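Local atomic coordinates of KauB (Pseudomonas aeruginosa PAO1, PDB entry 6B4R), a protein that probably oxidises a broad range of aldehydes, aminoaldehydes among them, to the corresponding acids as an NAD(P)+-dependent aldehyde dehydrogenase. Residues 119-131 and 169-183. Numbering follows the deposited sequence.
With TOE (2-[2-(2-methoxy-ethoxy)-ethoxy]-ethoxyl), chain H.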
ATOM      1  N   ILE A 119      28.060   3.479  16.641  1.00 22.68           N
ATOM      2  CA  ILE A 119      26.734   4.030  16.382  1.00 26.07           C
ATOM      3  C   ILE A 119      26.653   4.732  15.029  1.00 24.91           C
ATOM      4  O   ILE A 119      25.972   4.261  14.121  1.00 30.62           O
ATOM      5  CB  ILE A 119      26.288   5.001  17.497  1.00 31.59           C
ATOM      6  CG1 ILE A 119      26.313   4.299  18.855  1.00 28.16           C
ATOM      7  CG2 ILE A 119      24.900   5.544  17.207  1.00 25.07           C
ATOM      8  CD1 ILE A 119      25.835   5.163  19.997  1.00 25.98           C
ATOM      9  N   ASP A 120      27.356   5.852  14.900  1.00 26.48           N
ATOM     10  CA  ASP A 120      27.284   6.686  13.701  1.00 27.46           C
ATOM     11  C   ASP A 120      27.586   5.952  12.393  1.00 25.78           C
ATOM     12  O   ASP A 120      26.717   5.854  11.527  1.00 27.08           O
ATOM     13  CB  ASP A 120      28.195   7.903  13.849  1.00 26.08           C
ATOM     14  CG  ASP A 120      27.746   8.829  14.960  1.00 31.14           C
ATOM     15  OD1 ASP A 120      27.043   9.816  14.659  1.00 33.68           O
ATOM     16  OD2 ASP A 120      28.087   8.566  16.133  1.00 38.28           O
ATOM     17  N   VAL A 121      28.809   5.445  12.253  1.00 18.96           N
ATOM     18  CA  VAL A 121      29.216   4.762  11.027  1.00 20.69           C
ATOM     19  C   VAL A 121      28.363   3.520  10.751  1.00 21.56           C
ATOM     20  O   VAL A 121      27.908   3.305   9.625  1.00 17.71           O
ATOM     21  CB  VAL A 121      30.715   4.383  11.050  1.00 24.96           C
ATOM     22  CG1 VAL A 121      31.059   3.488   9.870  1.00 18.75           C
ATOM     23  CG2 VAL A 121      31.579   5.635  11.038  1.00 22.34           C
ATOM     24  N   ALA A 122      28.133   2.720  11.786  1.00 21.84           N
ATOM     25  CA  ALA A 122      27.320   1.514  11.649  1.00 26.27           C
ATOM     26  C   ALA A 122      25.894   1.837  11.202  1.00 23.66           C
ATOM     27  O   ALA A 122      25.345   1.164  10.330  1.00 25.87           O
ATOM     28  CB  ALA A 122      27.309   0.727  12.953  1.00 18.17           C
ATOM     29  N   SER A 123      25.305   2.875  11.791  1.00 22.93           N
ATOM     30  CA  SER A 123      23.951   3.290  11.432  1.00 25.88           C
ATOM     31  C   SER A 123      23.907   3.924  10.047  1.00 21.01           C
ATOM     32  O   SER A 123      22.956   3.718   9.297  1.00 22.80           O
ATOM     33  CB  SER A 123      23.385   4.273  12.461  1.00 22.32           C
ATOM     34  OG  SER A 123      23.342   3.695  13.752  1.00 20.94           O
ATOM     35  N   ALA A 124      24.935   4.702   9.722  1.00 22.88           N
ATOM     36  CA  ALA A 124      25.002   5.382   8.434  1.00 24.22           C
ATOM     37  C   ALA A 124      25.124   4.376   7.297  1.00 24.94           C
ATOM     38  O   ALA A 124      24.478   4.516   6.258  1.00 28.72           O
ATOM     39  CB  ALA A 124      26.162   6.366   8.409  1.00 16.99           C
ATOM     40  N   ALA A 125      25.954   3.357   7.500  1.00 23.55           N
ATOM     41  CA  ALA A 125      26.091   2.284   6.526  1.00 24.57           C
ATOM     42  C   ALA A 125      24.776   1.518   6.368  1.00 29.00           C
ATOM     43  O   ALA A 125      24.356   1.206   5.252  1.00 25.31           O
ATOM     44  CB  ALA A 125      27.215   1.343   6.929  1.00 24.50           C
ATOM     45  N   ASN A 126      24.125   1.222   7.489  1.00 22.98           N
ATOM     46  CA  ASN A 126      22.851   0.512   7.458  1.00 20.66           C
ATOM     47  C   ASN A 126      21.742   1.337   6.808  1.00 23.54           C
ATOM     48  O   ASN A 126      20.852   0.790   6.159  1.00 26.58           O
ATOM     49  CB  ASN A 126      22.439   0.079   8.865  1.00 24.52           C
ATOM     50  CG  ASN A 126      21.090  -0.611   8.889  1.00 31.06           C
ATOM     51  OD1 ASN A 126      20.953  -1.746   8.435  1.00 37.40           O
ATOM     52  ND2 ASN A 126      20.085   0.070   9.429  1.00 30.09           N
ATOM     53  N   SER A 127      21.805   2.653   6.978  1.00 23.14           N
ATOM     54  CA  SER A 127      20.827   3.554   6.378  1.00 25.49           C
ATOM     55  C   SER A 127      20.928   3.556   4.856  1.00 24.82           C
ATOM     56  O   SER A 127      19.913   3.582   4.158  1.00 24.41           O
ATOM     57  CB  SER A 127      21.007   4.974   6.914  1.00 23.77           C
ATOM     58  OG  SER A 127      20.090   5.860   6.298  1.00 36.82           O
ATOM     59  N   LEU A 128      22.157   3.538   4.347  1.00 22.35           N
ATOM     60  CA  LEU A 128      22.381   3.450   2.909  1.00 21.80           C
ATOM     61  C   LEU A 128      21.950   2.081   2.398  1.00 28.47           C
ATOM     62  O   LEU A 128      21.283   1.972   1.367  1.00 30.64           O
ATOM     63  CB  LEU A 128      23.855   3.685   2.573  1.00 27.53           C
ATOM     64  CG  LEU A 128      24.444   5.075   2.816  1.00 29.04           C
ATOM     65  CD1 LEU A 128      25.882   5.126   2.320  1.00 29.44           C
ATOM     66  CD2 LEU A 128      23.607   6.143   2.137  1.00 27.22           C
ATOM     67  N   ARG A 129      22.336   1.040   3.129  1.00 18.51           N
ATOM     68  CA  ARG A 129      22.010  -0.330   2.755  1.00 23.61           C
ATOM     69  C   ARG A 129      20.501  -0.561   2.722  1.00 24.38           C
ATOM     70  O   ARG A 129      19.980  -1.141   1.770  1.00 23.55           O
ATOM     71  CB  ARG A 129      22.684  -1.327   3.704  1.00 22.10           C
ATOM     72  CG  ARG A 129      22.420  -2.783   3.357  1.00 21.61           C
ATOM     73  CD  ARG A 129      23.130  -3.738   4.309  1.00 23.34           C
ATOM     74  NE  ARG A 129      24.566  -3.802   4.049  1.00 31.84           N
ATOM     75  CZ  ARG A 129      25.490  -3.213   4.799  1.00 32.36           C
ATOM     76  NH1 ARG A 129      25.135  -2.517   5.872  1.00 45.66           N
ATOM     77  NH2 ARG A 129      26.771  -3.325   4.477  1.00 25.83           N
ATOM     78  N   TRP A 130      19.808  -0.096   3.759  1.00 24.70           N
ATOM     79  CA  TRP A 130      18.358  -0.251   3.867  1.00 20.97           C
ATOM     80  C   TRP A 130      17.640   0.438   2.706  1.00 28.82           C
ATOM     81  O   TRP A 130      16.768  -0.152   2.064  1.00 26.01           O
ATOM     82  CB  TRP A 130      17.871   0.324   5.200  1.00 26.08           C
ATOM     83  CG  TRP A 130      16.482  -0.087   5.600  1.00 26.20           C
ATOM     84  CD1 TRP A 130      16.139  -1.145   6.394  1.00 23.83           C
ATOM     85  CD2 TRP A 130      15.253   0.562   5.245  1.00 22.77           C
ATOM     86  NE1 TRP A 130      14.775  -1.199   6.549  1.00 20.87           N
ATOM     87  CE2 TRP A 130      14.207  -0.163   5.854  1.00 28.88           C
ATOM     88  CE3 TRP A 130      14.933   1.680   4.467  1.00 18.81           C
ATOM     89  CZ2 TRP A 130      12.864   0.195   5.710  1.00 25.14           C
ATOM     90  CZ3 TRP A 130      13.601   2.035   4.327  1.00 16.71           C
ATOM     91  CH2 TRP A 130      12.583   1.293   4.944  1.00 20.80           C
ATOM     92  N   SER A 131      18.015   1.687   2.441  1.00 23.18           N
ATOM     93  CA  SER A 131      17.419   2.456   1.353  1.00 22.26           C
ATOM     94  C   SER A 131      17.687   1.804  -0.000  1.00 25.77           C
ATOM     95  O   SER A 131      16.868   1.894  -0.915  1.00 26.64           O
ATOM     96  CB  SER A 131      17.949   3.892   1.351  1.00 17.48           C
ATOM     97  OG  SER A 131      17.686   4.536   2.584  1.00 26.92           O
ATOM     98  N   PHE A 169      25.428  15.108  13.796  1.00 25.68           N
ATOM     99  CA  PHE A 169      25.568  13.767  13.232  1.00 23.24           C
ATOM    100  C   PHE A 169      25.940  13.857  11.753  1.00 28.18           C
ATOM    101  O   PHE A 169      25.158  13.457  10.893  1.00 27.92           O
ATOM    102  CB  PHE A 169      24.270  12.967  13.388  1.00 26.88           C
ATOM    103  CG  PHE A 169      23.929  12.625  14.813  1.00 30.72           C
ATOM    104  CD1 PHE A 169      24.446  11.487  15.412  1.00 20.30           C
ATOM    105  CD2 PHE A 169      23.078  13.435  15.552  1.00 31.04           C
ATOM    106  CE1 PHE A 169      24.131  11.165  16.725  1.00 25.96           C
ATOM    107  CE2 PHE A 169      22.759  13.119  16.867  1.00 26.09           C
ATOM    108  CZ  PHE A 169      23.287  11.983  17.453  1.00 24.34           C
ATOM    109  N   PRO A 170      27.148  14.363  11.455  1.00 30.02           N
ATOM    110  CA  PRO A 170      27.578  14.697  10.089  1.00 23.93           C
ATOM    111  C   PRO A 170      27.430  13.549   9.094  1.00 26.95           C
ATOM    112  O   PRO A 170      26.844  13.748   8.030  1.00 33.75           O
ATOM    113  CB  PRO A 170      29.058  15.052  10.263  1.00 26.06           C
ATOM    114  CG  PRO A 170      29.192  15.445  11.694  1.00 25.09           C
ATOM    115  CD  PRO A 170      28.229  14.568  12.434  1.00 24.10           C
ATOM    116  N   LEU A 171      27.949  12.373   9.429  1.00 25.65           N
ATOM    117  CA  LEU A 171      27.886  11.235   8.516  1.00 24.15           C
ATOM    118  C   LEU A 171      26.494  10.607   8.464  1.00 21.84           C
ATOM    119  O   LEU A 171      25.977  10.323   7.383  1.00 26.13           O
ATOM    120  CB  LEU A 171      28.936  10.181   8.882  1.00 29.76           C
ATOM    121  CG  LEU A 171      29.019   8.951   7.974  1.00 22.59           C
ATOM    122  CD1 LEU A 171      29.295   9.354   6.533  1.00 17.26           C
ATOM    123  CD2 LEU A 171      30.084   7.988   8.472  1.00 20.20           C
ATOM    124  N   LEU A 172      25.890  10.402   9.630  1.00 20.42           N
ATOM    125  CA  LEU A 172      24.577   9.766   9.716  1.00 21.05           C
ATOM    126  C   LEU A 172      23.478  10.577   9.028  1.00 28.45           C
ATOM    127  O   LEU A 172      22.678  10.025   8.269  1.00 29.78           O
ATOM    128  CB  LEU A 172      24.196   9.504  11.177  1.00 22.19           C
ATOM    129  CG  LEU A 172      22.862   8.780  11.377  1.00 26.60           C
ATOM    130  CD1 LEU A 172      22.882   7.428  10.678  1.00 19.59           C
ATOM    131  CD2 LEU A 172      22.534   8.619  12.853  1.00 19.64           C
ATOM    132  N   MET A 173      23.437  11.878   9.300  1.00 25.74           N
ATOM    133  CA  MET A 173      22.455  12.758   8.671  1.00 26.18           C
ATOM    134  C   MET A 173      22.675  12.816   7.166  1.00 25.79           C
ATOM    135  O   MET A 173      21.723  12.922   6.394  1.00 32.74           O
ATOM    136  CB  MET A 173      22.521  14.173   9.257  1.00 26.57           C
ATOM    137  CG  MET A 173      22.094  14.288  10.715  1.00 27.52           C
ATOM    138  SD  MET A 173      20.414  13.711  11.028  1.00 38.70           S
ATOM    139  CE  MET A 173      20.739  12.122  11.792  1.00 35.26           C
ATOM    140  N   SER A 174      23.936  12.749   6.755  1.00 23.74           N
ATOM    141  CA  SER A 174      24.269  12.746   5.338  1.00 27.44           C
ATOM    142  C   SER A 174      23.654  11.534   4.649  1.00 24.25           C
ATOM    143  O   SER A 174      23.079  11.650   3.568  1.00 23.83           O
ATOM    144  CB  SER A 174      25.785  12.748   5.142  1.00 28.92           C
ATOM    145  OG  SER A 174      26.368  13.912   5.702  1.00 35.49           O
ATOM    146  N   CYS A 175      23.763  10.375   5.290  1.00 24.98           N
ATOM    147  CA  CYS A 175      23.266   9.135   4.705  1.00 26.22           C
ATOM    148  C   CYS A 175      21.744   9.000   4.792  1.00 27.60           C
ATOM    149  O   CYS A 175      21.136   8.301   3.982  1.00 24.08           O
ATOM    150  CB  CYS A 175      23.961   7.924   5.334  1.00 30.27           C
ATOM    151  SG  CYS A 175      25.734   7.812   4.948  1.00 28.80           S
ATOM    152  N   TRP A 176      21.132   9.664   5.773  1.00 25.27           N
ATOM    153  CA  TRP A 176      19.673   9.726   5.845  1.00 21.16           C
ATOM    154  C   TRP A 176      19.121  10.431   4.614  1.00 21.91           C
ATOM    155  O   TRP A 176      18.018  10.134   4.160  1.00 22.48           O
ATOM    156  CB  TRP A 176      19.204  10.464   7.103  1.00 25.55           C
ATOM    157  CG  TRP A 176      19.187   9.627   8.348  1.00 27.83           C
ATOM    158  CD1 TRP A 176      19.763   8.401   8.522  1.00 28.91           C
ATOM    159  CD2 TRP A 176      18.558   9.954   9.594  1.00 27.20           C
ATOM    160  NE1 TRP A 176      19.532   7.946   9.799  1.00 26.08           N
ATOM    161  CE2 TRP A 176      18.795   8.880  10.477  1.00 30.58           C
ATOM    162  CE3 TRP A 176      17.815  11.049  10.049  1.00 30.87           C
ATOM    163  CZ2 TRP A 176      18.319   8.872  11.789  1.00 31.82           C
ATOM    164  CZ3 TRP A 176      17.341  11.039  11.352  1.00 32.16           C
ATOM    165  CH2 TRP A 176      17.595   9.956  12.206  1.00 36.16           C
ATOM    166  N   LYS A 177      19.893  11.374   4.082  1.00 24.56           N
ATOM    167  CA  LYS A 177      19.500  12.102   2.882  1.00 25.20           C
ATOM    168  C   LYS A 177      19.973  11.379   1.616  1.00 24.00           C
ATOM    169  O   LYS A 177      19.183  11.118   0.705  1.00 20.98           O
ATOM    170  CB  LYS A 177      20.059  13.527   2.916  1.00 24.07           C
ATOM    171  CG  LYS A 177      19.661  14.341   4.146  1.00 26.78           C
ATOM    172  CD  LYS A 177      18.153  14.497   4.242  1.00 32.53           C
ATOM    173  CE  LYS A 177      17.765  15.617   5.194  1.00 33.28           C
ATOM    174  NZ  LYS A 177      18.247  15.391   6.578  1.00 40.75           N
ATOM    175  N   LEU A 178      21.262  11.050   1.577  1.00 21.42           N
ATOM    176  CA  LEU A 178      21.878  10.404   0.415  1.00 26.19           C
ATOM    177  C   LEU A 178      21.224   9.080   0.042  1.00 25.23           C
ATOM    178  O   LEU A 178      21.110   8.751  -1.138  1.00 25.13           O
ATOM    179  CB  LEU A 178      23.371  10.179   0.656  1.00 26.47           C
ATOM    180  CG  LEU A 178      24.264  11.410   0.547  1.00 32.45           C
ATOM    181  CD1 LEU A 178      25.686  11.064   0.954  1.00 35.32           C
ATOM    182  CD2 LEU A 178      24.219  11.946  -0.872  1.00 27.11           C
ATOM    183  N   GLY A 179      20.810   8.325   1.055  1.00 24.76           N
ATOM    184  CA  GLY A 179      20.163   7.040   0.851  1.00 22.22           C
ATOM    185  C   GLY A 179      18.997   7.095  -0.116  1.00 21.70           C
ATOM    186  O   GLY A 179      19.104   6.612  -1.239  1.00 25.17           O
ATOM    187  N   PRO A 180      17.873   7.690   0.314  1.00 26.50           N
ATOM    188  CA  PRO A 180      16.672   7.794  -0.524  1.00 21.06           C
ATOM    189  C   PRO A 180      16.871   8.657  -1.771  1.00 21.69           C
ATOM    190  O   PRO A 180      16.269   8.367  -2.804  1.00 29.25           O
ATOM    191  CB  PRO A 180      15.643   8.443   0.413  1.00 26.10           C
ATOM    192  CG  PRO A 180      16.453   9.121   1.471  1.00 23.70           C
ATOM    193  CD  PRO A 180      17.656   8.249   1.659  1.00 22.89           C
ATOM    194  N   ALA A 181      17.695   9.695  -1.679  1.00 23.90           N
ATOM    195  CA  ALA A 181      17.903  10.594  -2.814  1.00 25.27           C
ATOM    196  C   ALA A 181      18.624   9.905  -3.973  1.00 24.95           C
ATOM    197  O   ALA A 181      18.195  10.000  -5.125  1.00 23.48           O
ATOM    198  CB  ALA A 181      18.658  11.849  -2.377  1.00 21.76           C
ATOM    199  N   LEU A 182      19.720   9.216  -3.667  1.00 19.96           N
ATOM    200  CA  LEU A 182      20.470   8.491  -4.691  1.00 26.41           C
ATOM    201  C   LEU A 182      19.719   7.241  -5.147  1.00 28.99           C
ATOM    202  O   LEU A 182      19.828   6.837  -6.304  1.00 27.40           O
ATOM    203  CB  LEU A 182      21.870   8.119  -4.192  1.00 23.87           C
ATOM    204  CG  LEU A 182      22.841   9.272  -3.921  1.00 25.09           C
ATOM    205  CD1 LEU A 182      24.065   8.776  -3.168  1.00 22.42           C
ATOM    206  CD2 LEU A 182      23.248   9.956  -5.218  1.00 20.23           C
ATOM    207  N   ALA A 183      18.955   6.641  -4.237  1.00 24.55           N
ATOM    208  CA  ALA A 183      18.175   5.449  -4.557  1.00 25.08           C
ATOM    209  C   ALA A 183      17.114   5.738  -5.614  1.00 31.39           C
ATOM    210  O   ALA A 183      16.795   4.876  -6.436  1.00 24.29           O
ATOM    211  CB  ALA A 183      17.527   4.885  -3.305  1.00 24.49           C
TER
HETATM  212  O2' TOE H 504      19.759  15.325  15.056  1.00 44.92           O
HETATM  213  CA' TOE H 504      18.706  14.539  14.487  1.00 49.96           C
HETATM  214  CB' TOE H 504      18.043  13.714  15.582  1.00 48.22           C
HETATM  215  OC' TOE H 504      18.537  12.375  15.556  1.00 55.63           O
HETATM  216  CD' TOE H 504      17.862  11.560  16.512  1.00 50.61           C
HETATM  217  CE' TOE H 504      17.854  10.109  16.042  1.00 56.15           C
HETATM  218  OF' TOE H 504      19.149   9.534  16.199  1.00 58.36           O
HETATM  219  CG' TOE H 504      19.168   8.175  15.767  1.00 53.51           C
HETATM  220  CH' TOE H 504      20.452   7.506  16.241  1.00 52.75           C
HETATM  221  OI' TOE H 504      20.507   7.560  17.665  1.00 59.37           O
HETATM  222  CK' TOE H 504      21.527   6.716  18.194  1.00 51.51           C
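Helices 119-131 and 170-183 come close at Ala124 and Leu172, whose CA atoms are 4.6 Å apart. The two axes run nearly parallel, 14° apart, and approach to 8.3 Å. Ala124 and Gly179 probably allow this spacing. Most of the contact is apolar. The methyl of Ala124 meets Leu171 CG and Cys175 SG. Leu172 has CG anti to its backbone N (chi1 -177°), and its CD1 lies 3.5 Å from Ala124 N and also touches Ser123 CB. Val121 CG2 touches Leu171 CD2 at 3.8 Å. Further along, Leu128 lies against Cys175, with CG and CD1 near the sulfur and CD2 near CB. Gly179 has no side chain, which leaves its backbone open to Leu128 CD2, near Gly179 N, and to Ser131 CB, 3.7 Å from Gly179 C.

In this aldehyde dehydrogenase fold, helix 170-183 follows strand 149-164 and leads into the parallel strand 187-191, a beta-alpha-beta crossover. Helix 119-131 packs on it and is itself covered by helix 80-96 at Ala125 and Leu128 and by helix 98-109 at Val121.

Ser123 and Ser131 bond within their own helix. Ser131 OG donates to Ser127 O, which also accepts from Ser131 N. Ser123 OG bonds Ile119 O from above the carbonyl plane. Asp120 OD1 sits at the edge of the Phe169 ring, 3.2 Å from CD1, with carboxylate and ring planes 26° apart. That same oxygen is salt-bridged to Lys111.

Aromatic and ligand contacts gather at one flank. Ser127 OG approaches Trp176 CD1 obliquely, at 3.4 Å. Ile119, Phe169, Met173 and Trp176 line the polyether pocket, with Ile119 CG2 on the terminal CK' and Trp176 CH2 on CE'. Asn168 ND2 hydrogen-bonds the ligand. Trp176 lies about 5 Å, side chain to side chain, from Glu267, the predicted active-site residue.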